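Beta-ketoacyl-[acyl-carrier-protein] synthase III (Pseudomonas aeruginosa, PDB 2X3E) probably catalyses the first condensation of fatty acid synthesis, joining an acetyl group from acetyl-CoA to two carbons from malonyl-ACP. Local coordinates at residues A[6-11]-A[319-324]. The protein carries 1 engineered substitution. Numbering follows the deposited sequence. Where two conformers were deposited one is given.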
loop_
_atom_site.group_PDB
_atom_site.type_symbol
_atom_site.label_atom_id
_atom_site.label_comp_id
_atom_site.label_asym_id
_atom_site.label_seq_id
_atom_site.Cartn_x
_atom_site.Cartn_y
_atom_site.Cartn_z
ATOM N N ALA A 6 -2.336 -7.879 -18.292
ATOM C CA ALA A 6 -1.614 -8.571 -17.236
ATOM C C ALA A 6 -2.173 -9.978 -17.142
ATOM O O ALA A 6 -3.374 -10.146 -16.950
ATOM C CB ALA A 6 -1.796 -7.849 -15.917
ATOM N N VAL A 7 -1.298 -10.977 -17.264
ATOM C CA VAL A 7 -1.695 -12.378 -17.336
ATOM C C VAL A 7 -1.170 -13.191 -16.153
ATOM O O VAL A 7 0.026 -13.194 -15.870
ATOM C CB VAL A 7 -1.180 -13.012 -18.646
ATOM C CG1 VAL A 7 -1.450 -14.505 -18.655
ATOM C CG2 VAL A 7 -1.817 -12.333 -19.853
ATOM N N VAL A 8 -2.067 -13.898 -15.472
ATOM C CA VAL A 8 -1.664 -14.818 -14.403
ATOM C C VAL A 8 -0.895 -15.986 -15.024
ATOM O O VAL A 8 -1.367 -16.606 -15.973
ATOM C CB VAL A 8 -2.887 -15.364 -13.619
ATOM C CG1 VAL A 8 -2.451 -16.407 -12.593
ATOM C CG2 VAL A 8 -3.635 -14.227 -12.928
ATOM N N CYS A 9 0.288 -16.282 -14.488
ATOM C CA CYS A 9 1.115 -17.373 -15.012
ATOM C C CYS A 9 1.799 -18.232 -13.941
ATOM O O CYS A 9 2.549 -19.134 -14.279
ATOM C CB CYS A 9 2.152 -16.825 -16.005
ATOM S SG CYS A 9 3.322 -15.634 -15.333
ATOM N N GLY A 10 1.502 -17.986 -12.664
ATOM C CA GLY A 10 2.095 -18.756 -11.569
ATOM C C GLY A 10 1.308 -18.608 -10.284
ATOM O O GLY A 10 0.706 -17.563 -10.038
ATOM N N LEU A 11 1.295 -19.670 -9.477
ATOM C CA LEU A 11 0.597 -19.679 -8.191
ATOM C C LEU A 11 1.439 -20.434 -7.177
ATOM O O LEU A 11 2.021 -21.470 -7.492
ATOM C CB LEU A 11 -0.781 -20.343 -8.326
ATOM C CG LEU A 11 -1.651 -20.462 -7.067
ATOM C CD1 LEU A 11 -2.177 -19.113 -6.632
ATOM C CD2 LEU A 11 -2.803 -21.429 -7.305
ATOM N N VAL A 319 -12.720 -9.227 -9.806
ATOM C CA VAL A 319 -11.950 -9.313 -11.049
ATOM C C VAL A 319 -12.396 -10.550 -11.814
ATOM O O VAL A 319 -12.551 -11.614 -11.213
ATOM C CB VAL A 319 -10.445 -9.475 -10.773
ATOM C CG1 VAL A 319 -9.643 -9.283 -12.062
ATOM C CG2 VAL A 319 -9.983 -8.505 -9.698
ATOM N N ALA A 320 -12.598 -10.414 -13.123
ATOM C CA ALA A 320 -12.934 -11.547 -13.984
ATOM C C ALA A 320 -11.701 -11.956 -14.777
ATOM O O ALA A 320 -10.943 -11.102 -15.224
ATOM C CB ALA A 320 -14.058 -11.177 -14.941
ATOM N N LEU A 321 -11.517 -13.261 -14.948
ATOM C CA LEU A 321 -10.479 -13.803 -15.819
ATOM C C LEU A 321 -10.870 -15.213 -16.246
ATOM O O LEU A 321 -11.723 -15.837 -15.620
ATOM C CB LEU A 321 -9.122 -13.830 -15.100
ATOM C CG LEU A 321 -8.921 -14.839 -13.956
ATOM C CD1 LEU A 321 -7.430 -14.975 -13.610
ATOM C CD2 LEU A 321 -9.732 -14.454 -12.707
ATOM N N ARG A 322 -10.263 -15.706 -17.319
ATOM C CA ARG A 322 -10.344 -17.128 -17.633
ATOM C C ARG A 322 -9.113 -17.785 -17.034
ATOM O O ARG A 322 -8.008 -17.261 -17.160
ATOM C CB ARG A 322 -10.432 -17.365 -19.139
ATOM C CG ARG A 322 -11.762 -16.897 -19.743
ATOM C CD ARG A 322 -11.862 -17.215 -21.227
ATOM N NE ARG A 322 -10.726 -16.660 -21.965
ATOM C CZ ARG A 322 -9.881 -17.356 -22.732
ATOM N NH1 ARG A 322 -10.024 -18.671 -22.922
ATOM N NH2 ARG A 322 -8.885 -16.721 -23.338
ATOM N N TRP A 323 -9.309 -18.908 -16.346
ATOM C CA TRP A 323 -8.223 -19.522 -15.580
ATOM C C TRP A 323 -7.225 -20.168 -16.537
ATOM O O TRP A 323 -7.628 -20.928 -17.425
ATOM C CB TRP A 323 -8.767 -20.558 -14.585
ATOM C CG TRP A 323 -7.694 -21.159 -13.716
ATOM C CD1 TRP A 323 -7.220 -22.433 -13.761
ATOM C CD2 TRP A 323 -6.945 -20.487 -12.701
ATOM N NE1 TRP A 323 -6.230 -22.605 -12.826
ATOM C CE2 TRP A 323 -6.040 -21.422 -12.160
ATOM C CE3 TRP A 323 -6.953 -19.186 -12.196
ATOM C CZ2 TRP A 323 -5.150 -21.096 -11.135
ATOM C CZ3 TRP A 323 -6.066 -18.862 -11.172
ATOM C CH2 TRP A 323 -5.176 -19.817 -10.658
ATOM N N PRO A 324 -5.924 -19.854 -16.377
ATOM C CA PRO A 324 -4.910 -20.396 -17.265
ATOM C C PRO A 324 -4.400 -21.750 -16.799
ATOM O O PRO A 324 -4.747 -22.208 -15.707
ATOM C CB PRO A 324 -3.795 -19.355 -17.174
ATOM C CG PRO A 324 -3.869 -18.876 -15.772
ATOM C CD PRO A 324 -5.325 -18.958 -15.368
#
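Where the N-terminal and C-terminal sheets of the thiolase fold approach each other, Val8 on strand 5-14 meets Leu321, near the end of strand 315-322, and Pro324 in the loop that follows. The touching parts run 60° apart and share no hydrogen bond; apolar packing joins them, and all five touching residues are buried. Val8 has CG1 anti to its backbone N (chi1 175°), which leaves CG2 beside that nitrogen and 3.9 Å from Leu321 CD1. These two side chains cross at about a right angle. Leu321 reaches across with CG held between its own backbone N and carbonyl carbon (chi1 70°), and Met305 and Leu307 of the neighbouring strand 304-311 pack on it. Pro324 turns the CG corner of its ring to Val8, 3.4 Å from Val8 O and 4.2 Å from Val8 CB. The same proline puts CD 3.3 Å above one face of the Trp323 ring, offset toward the rim. At the edge of that indole, near its plane, Leu11 CD2 approaches CH2 of Trp323 at 4.4 Å. Cys9 and Gly10 form a classic beta bulge opposite Val165, which lets Val8 and Leu11, three residues apart, both point toward 319-324. Leu290 of helix 285-295 touches both Leu11 and Trp323. Two sheets with this helix packed against their contact are consistent with the alpha-beta-alpha-beta-alpha layering of the thiolase fold.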